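Endo-N-acetyl-beta-D-glucosaminidase (Hypocrea jecorina, PDB 4AC1) is a glycoside hydrolase family 18 endoglycosidase that hydrolyses the chitobiose core of N-linked glycans, and is responsible for deglycosylating the fungus's own cellulases. Local coordinates at residues I6-T11 with I37-H42. Residues are numbered along the deposited sequence; the frame is centred on the assembly and turned at random.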
loop_
_atom_site.group_PDB
_atom_site.type_symbol
_atom_site.label_atom_id
_atom_site.label_comp_id
_atom_site.label_asym_id
_atom_site.label_seq_id
_atom_site.Cartn_x
_atom_site.Cartn_y
_atom_site.Cartn_z
ATOM N N ILE A 6 5.050 2.695 -6.295
ATOM C CA ILE A 6 4.060 1.728 -5.860
ATOM C C ILE A 6 2.694 2.191 -6.322
ATOM O O ILE A 6 2.351 3.354 -6.148
ATOM C CB ILE A 6 4.056 1.666 -4.325
ATOM C CG1 ILE A 6 5.421 1.190 -3.807
ATOM C CG2 ILE A 6 2.912 0.786 -3.794
ATOM C CD1 ILE A 6 5.889 1.905 -2.566
ATOM N N VAL A 7 1.926 1.299 -6.928
ATOM C CA VAL A 7 0.569 1.617 -7.387
ATOM C C VAL A 7 -0.421 0.646 -6.748
ATOM O O VAL A 7 -0.255 -0.588 -6.848
ATOM C CB VAL A 7 0.453 1.520 -8.919
ATOM C CG1 VAL A 7 -1.025 1.564 -9.368
ATOM C CG2 VAL A 7 1.269 2.621 -9.581
ATOM N N TYR A 8 -1.423 1.199 -6.067
ATOM C CA TYR A 8 -2.553 0.424 -5.574
ATOM C C TYR A 8 -3.565 0.193 -6.687
ATOM O O TYR A 8 -3.912 1.123 -7.435
ATOM C CB TYR A 8 -3.242 1.154 -4.430
ATOM C CG TYR A 8 -2.521 1.130 -3.091
ATOM C CD1 TYR A 8 -1.585 2.106 -2.740
ATOM C CD2 TYR A 8 -2.795 0.126 -2.160
ATOM C CE1 TYR A 8 -0.934 2.067 -1.505
ATOM C CE2 TYR A 8 -2.161 0.087 -0.921
ATOM C CZ TYR A 8 -1.234 1.063 -0.604
ATOM O OH TYR A 8 -0.601 1.048 0.622
ATOM N N PHE A 9 -4.033 -1.053 -6.780
ATOM C CA PHE A 9 -4.920 -1.511 -7.846
ATOM C C PHE A 9 -6.155 -2.115 -7.170
ATOM O O PHE A 9 -6.167 -3.310 -6.837
ATOM C CB PHE A 9 -4.159 -2.551 -8.687
ATOM C CG PHE A 9 -4.874 -3.000 -9.942
ATOM C CD1 PHE A 9 -4.832 -2.238 -11.107
ATOM C CD2 PHE A 9 -5.548 -4.216 -9.966
ATOM C CE1 PHE A 9 -5.489 -2.674 -12.268
ATOM C CE2 PHE A 9 -6.200 -4.659 -11.112
ATOM C CZ PHE A 9 -6.170 -3.887 -12.266
ATOM N N GLN A 10 -7.152 -1.267 -6.887
ATOM C CA GLN A 10 -8.391 -1.690 -6.209
ATOM C C GLN A 10 -9.538 -1.900 -7.190
ATOM O O GLN A 10 -10.237 -2.917 -7.138
ATOM C CB GLN A 10 -8.832 -0.715 -5.115
ATOM C CG GLN A 10 -9.924 -1.330 -4.248
ATOM C CD GLN A 10 -10.527 -0.370 -3.262
ATOM O OE1 GLN A 10 -11.277 0.535 -3.632
ATOM N NE2 GLN A 10 -10.226 -0.568 -1.999
ATOM N N THR A 11 -9.729 -0.920 -8.071
ATOM C CA THR A 11 -10.740 -0.989 -9.123
ATOM C C THR A 11 -10.159 -1.838 -10.240
ATOM O O THR A 11 -9.188 -1.439 -10.903
ATOM C CB THR A 11 -11.112 0.408 -9.626
ATOM O OG1 THR A 11 -11.599 1.177 -8.527
ATOM C CG2 THR A 11 -12.209 0.345 -10.696
ATOM N N ILE A 37 0.160 -3.265 -5.800
ATOM C CA ILE A 37 -0.566 -3.753 -4.629
ATOM C C ILE A 37 -2.029 -4.030 -4.999
ATOM O O ILE A 37 -2.818 -3.101 -5.217
ATOM C CB ILE A 37 -0.453 -2.784 -3.410
ATOM C CG1 ILE A 37 1.025 -2.507 -3.084
ATOM C CG2 ILE A 37 -1.170 -3.387 -2.193
ATOM C CD1 ILE A 37 1.261 -1.600 -1.884
ATOM N N VAL A 38 -2.358 -5.319 -5.104
ATOM C CA VAL A 38 -3.720 -5.781 -5.394
ATOM C C VAL A 38 -4.535 -5.647 -4.109
ATOM O O VAL A 38 -4.118 -6.117 -3.050
ATOM C CB VAL A 38 -3.721 -7.242 -5.891
ATOM C CG1 VAL A 38 -5.153 -7.770 -6.086
ATOM C CG2 VAL A 38 -2.932 -7.336 -7.198
ATOM N N CYS A 39 -5.697 -5.013 -4.209
ATOM C CA CYS A 39 -6.474 -4.662 -3.023
ATOM C C CYS A 39 -7.953 -4.466 -3.383
ATOM O O CYS A 39 -8.278 -4.404 -4.564
ATOM C CB CYS A 39 -5.900 -3.391 -2.377
ATOM S SG CYS A 39 -5.901 -1.903 -3.419
ATOM N N SER A 40 -8.856 -4.372 -2.403
ATOM C CA SER A 40 -8.590 -4.588 -0.984
ATOM C C SER A 40 -9.104 -5.949 -0.551
ATOM O O SER A 40 -10.276 -6.285 -0.752
ATOM C CB SER A 40 -9.259 -3.513 -0.133
ATOM O OG SER A 40 -8.752 -2.227 -0.448
ATOM N N PHE A 41 -8.229 -6.741 0.056
ATOM C CA PHE A 41 -8.643 -7.981 0.705
ATOM C C PHE A 41 -9.420 -7.648 1.982
ATOM O O PHE A 41 -9.130 -6.659 2.666
ATOM C CB PHE A 41 -7.439 -8.883 0.999
ATOM C CG PHE A 41 -6.840 -9.526 -0.232
ATOM C CD1 PHE A 41 -7.304 -10.757 -0.685
ATOM C CD2 PHE A 41 -5.817 -8.899 -0.938
ATOM C CE1 PHE A 41 -6.749 -11.365 -1.815
ATOM C CE2 PHE A 41 -5.259 -9.498 -2.073
ATOM C CZ PHE A 41 -5.727 -10.733 -2.512
ATOM N N HIS A 42 -10.429 -8.471 2.256
ATOM C CA HIS A 42 -11.332 -8.314 3.395
ATOM C C HIS A 42 -11.458 -9.633 4.141
ATOM O O HIS A 42 -11.765 -10.673 3.537
ATOM C CB HIS A 42 -12.729 -7.918 2.920
ATOM C CG HIS A 42 -12.755 -6.686 2.077
ATOM N ND1 HIS A 42 -12.299 -5.471 2.537
ATOM C CD2 HIS A 42 -13.203 -6.470 0.818
ATOM C CE1 HIS A 42 -12.445 -4.562 1.589
ATOM N NE2 HIS A 42 -12.992 -5.141 0.538
#
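Tyr8 and Ile37 lie side by side on the same face of a parallel strand pair, and CD1 of Ile37 covers one face of the Tyr8 ring in a CH-pi contact, 4.1 Å from its centroid and 23° off the normal. In Ile37, CG1 lies anti to the carbonyl carbon (chi1 -55°) and the chain runs on extended, which brings CD1 over the ring; its CD1 also presses tightly on Ile6 CG2 at 3.5 Å. Cys39 meets the same ring differently: SG sits at the edge, in the ring plane, 3.9 Å from Tyr8 CD2. Beneath these side chains the backbones are joined by hydrogen bonds from Ile37 N to Val7 O (2.9 Å), Phe9 N to Ile37 O and Cys39 N to Phe9 O (3.2 Å). Beyond them Gln10 extends over the Cys39-Ser40 cis peptide, and NE2 gives Ser40 OG a 2.7 Å hydrogen bond within its own amide plane. A leucine in place of Gln10 would probably leave Ser40 OG without this donor. Tyr8 OH is hydrogen-bonded to Asp123, the first aspartate of the DxDxE sequence characteristic of family 18. The two strands begin the TIM barrel, flanked by strands 251-255 and 77-83; Met81 backs Tyr8 and Ile37 inside, while Phe9 and Val38 face Leu64 of helix 62-73.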